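Local coordinates for protein geranylgeranyl pyrophosphate synthetase (Pyrococcus horikoshii, PDB 1WY0) that probably catalyses the chain-lengthening condensation of isopentenyl diphosphate with allylic diphosphates to make geranylgeranyl diphosphate, an isoprenoid precursor, at residues A[247-251]-A[262-266]. Residues are numbered along the deposited sequence; the frame is centred on the assembly and turned at random.
Sequences VAHFF and FLKIF
An aromatic cluster of Phe250, Phe251 and Phe262 joins two consecutive short helices, 245-253 and 256-264, of the polyprenyl synthetase fold. The closest CA atoms across the contact, Phe251 CA and Phe262 CA, are 9.3 Å apart and no hydrogen bond links the segments, so the contact rests on apolar side chains. Phe262 reaches across with CG anti to its backbone N (chi1 -177°), which carries its ring in among the side chains of helix 245-253. Phe250 runs past it in the opposite direction and lays CE1 over one face of the Phe262 ring, 3.5 Å from Phe262 CD2. Their centroids lie 4.5 Å apart with the planes at 46°. The Phe251 side chain crosses that of Phe262 at about a right angle, and the rings meet obliquely, planes at 79°; Phe251 CE1 approaches Phe262 CD2 to 3.6 Å, and Phe251 CZ meets Leu263 CD2 at 3.7 Å. Val247 and Phe266, the latter just past helix 256-264, approach from opposite directions, Val247 CG1 and CG2 each 4.2 Å from Phe266 CZ. Replacing Phe262 with an alanine would probably open a gap between the helices and leave Phe250 and Phe251 without their shared aromatic partner. Helix 283-296 adds a further apolar layer, Leu294 touching both Phe250 and Phe262 and Leu293 touching Phe262, while Thr164 and Ser163 from a loop meet Phe251 and Leu263, respectively.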
loop_
_atom_site.group_PDB
_atom_site.type_symbol
_atom_site.label_atom_id
_atom_site.label_comp_id
_atom_site.label_asym_id
_atom_site.label_seq_id
_atom_site.Cartn_x
_atom_site.Cartn_y
_atom_site.Cartn_z
ATOM N N VAL A 247 -1.446 4.727 30.317
ATOM C CA VAL A 247 -2.802 4.263 30.564
ATOM C C VAL A 247 -2.806 2.755 30.849
ATOM O O VAL A 247 -3.610 2.272 31.650
ATOM C CB VAL A 247 -3.689 4.583 29.345
ATOM C CG1 VAL A 247 -5.013 3.898 29.461
ATOM C CG2 VAL A 247 -3.901 6.074 29.250
ATOM N N ALA A 248 -1.915 2.008 30.197
ATOM C CA ALA A 248 -1.843 0.567 30.430
ATOM C C ALA A 248 -1.364 0.307 31.861
ATOM O O ALA A 248 -1.894 -0.564 32.552
ATOM C CB ALA A 248 -0.899 -0.093 29.433
ATOM N N HIS A 249 -0.362 1.057 32.305
ATOM C CA HIS A 249 0.147 0.887 33.661
ATOM C C HIS A 249 -0.949 1.214 34.662
ATOM O O HIS A 249 -1.110 0.526 35.665
ATOM C CB HIS A 249 1.339 1.805 33.920
ATOM C CG HIS A 249 1.849 1.745 35.327
ATOM N ND1 HIS A 249 1.331 2.520 36.344
ATOM C CD2 HIS A 249 2.861 1.036 35.878
ATOM C CE1 HIS A 249 2.002 2.291 37.459
ATOM N NE2 HIS A 249 2.937 1.395 37.201
ATOM N N PHE A 250 -1.705 2.269 34.395
ATOM C CA PHE A 250 -2.766 2.666 35.322
ATOM C C PHE A 250 -3.854 1.593 35.461
ATOM O O PHE A 250 -4.303 1.250 36.549
ATOM C CB PHE A 250 -3.389 3.969 34.823
ATOM C CG PHE A 250 -4.672 4.223 35.557
ATOM C CD1 PHE A 250 -5.882 3.897 34.959
ATOM C CD2 PHE A 250 -4.647 4.814 36.809
ATOM C CE1 PHE A 250 -7.074 4.166 35.617
ATOM C CE2 PHE A 250 -5.846 5.080 37.466
ATOM C CZ PHE A 250 -7.061 4.755 36.875
ATOM N N PHE A 251 -4.317 1.085 34.300
ATOM C CA PHE A 251 -5.335 0.035 34.328
ATOM C C PHE A 251 -4.831 -1.230 35.036
ATOM O O PHE A 251 -5.585 -1.987 35.635
ATOM C CB PHE A 251 -5.733 -0.305 32.888
ATOM C CG PHE A 251 -6.687 0.731 32.363
ATOM C CD1 PHE A 251 -7.559 1.373 33.233
ATOM C CD2 PHE A 251 -6.706 1.025 31.010
ATOM C CE1 PHE A 251 -8.450 2.318 32.745
ATOM C CE2 PHE A 251 -7.602 1.974 30.528
ATOM C CZ PHE A 251 -8.476 2.622 31.390
ATOM N N PHE A 262 -12.032 6.872 36.120
ATOM C CA PHE A 262 -11.153 7.223 35.014
ATOM C C PHE A 262 -11.817 6.938 33.660
ATOM O O PHE A 262 -11.653 7.657 32.682
ATOM C CB PHE A 262 -9.889 6.379 35.158
ATOM C CG PHE A 262 -8.912 6.745 34.081
ATOM C CD1 PHE A 262 -8.173 7.916 34.197
ATOM C CD2 PHE A 262 -8.695 5.879 33.024
ATOM C CE1 PHE A 262 -7.205 8.214 33.250
ATOM C CE2 PHE A 262 -7.721 6.184 32.079
ATOM C CZ PHE A 262 -6.974 7.349 32.189
ATOM N N LEU A 263 -12.561 5.816 33.620
ATOM C CA LEU A 263 -13.184 5.415 32.362
ATOM C C LEU A 263 -14.339 6.335 31.960
ATOM O O LEU A 263 -14.647 6.522 30.789
ATOM C CB LEU A 263 -13.673 3.972 32.501
ATOM C CG LEU A 263 -12.623 2.958 32.041
ATOM C CD1 LEU A 263 -13.171 1.531 31.999
ATOM C CD2 LEU A 263 -12.086 3.251 30.640
ATOM N N LYS A 264 -15.024 6.890 32.973
ATOM C CA LYS A 264 -16.061 7.858 32.653
ATOM C C LYS A 264 -15.466 9.057 31.905
ATOM O O LYS A 264 -15.977 9.517 30.892
ATOM C CB LYS A 264 -16.714 8.320 33.953
ATOM C CG LYS A 264 -17.851 7.394 34.393
ATOM C CD LYS A 264 -18.807 8.076 35.369
ATOM C CE LYS A 264 -18.579 7.622 36.814
ATOM N NZ LYS A 264 -19.017 8.670 37.729
ATOM N N ILE A 265 -14.351 9.572 32.461
ATOM C CA ILE A 265 -13.760 10.785 31.904
ATOM C C ILE A 265 -12.587 10.494 30.960
ATOM O O ILE A 265 -11.668 11.289 30.806
ATOM C CB ILE A 265 -13.275 11.656 33.064
ATOM C CG1 ILE A 265 -12.279 10.875 33.924
ATOM C CG2 ILE A 265 -14.464 12.050 33.957
ATOM C CD1 ILE A 265 -11.817 11.671 35.143
ATOM N N PHE A 266 -12.620 9.298 30.336
ATOM C CA PHE A 266 -11.576 8.875 29.411
ATOM C C PHE A 266 -12.120 8.707 27.991
ATOM O O PHE A 266 -13.047 7.949 27.739
ATOM C CB PHE A 266 -11.005 7.548 29.911
ATOM C CG PHE A 266 -9.838 7.144 29.059
ATOM C CD1 PHE A 266 -8.748 7.997 28.938
ATOM C CD2 PHE A 266 -9.853 5.927 28.397
ATOM C CE1 PHE A 266 -7.667 7.626 28.152
ATOM C CE2 PHE A 266 -8.764 5.562 27.610
ATOM C CZ PHE A 266 -7.668 6.407 27.485
#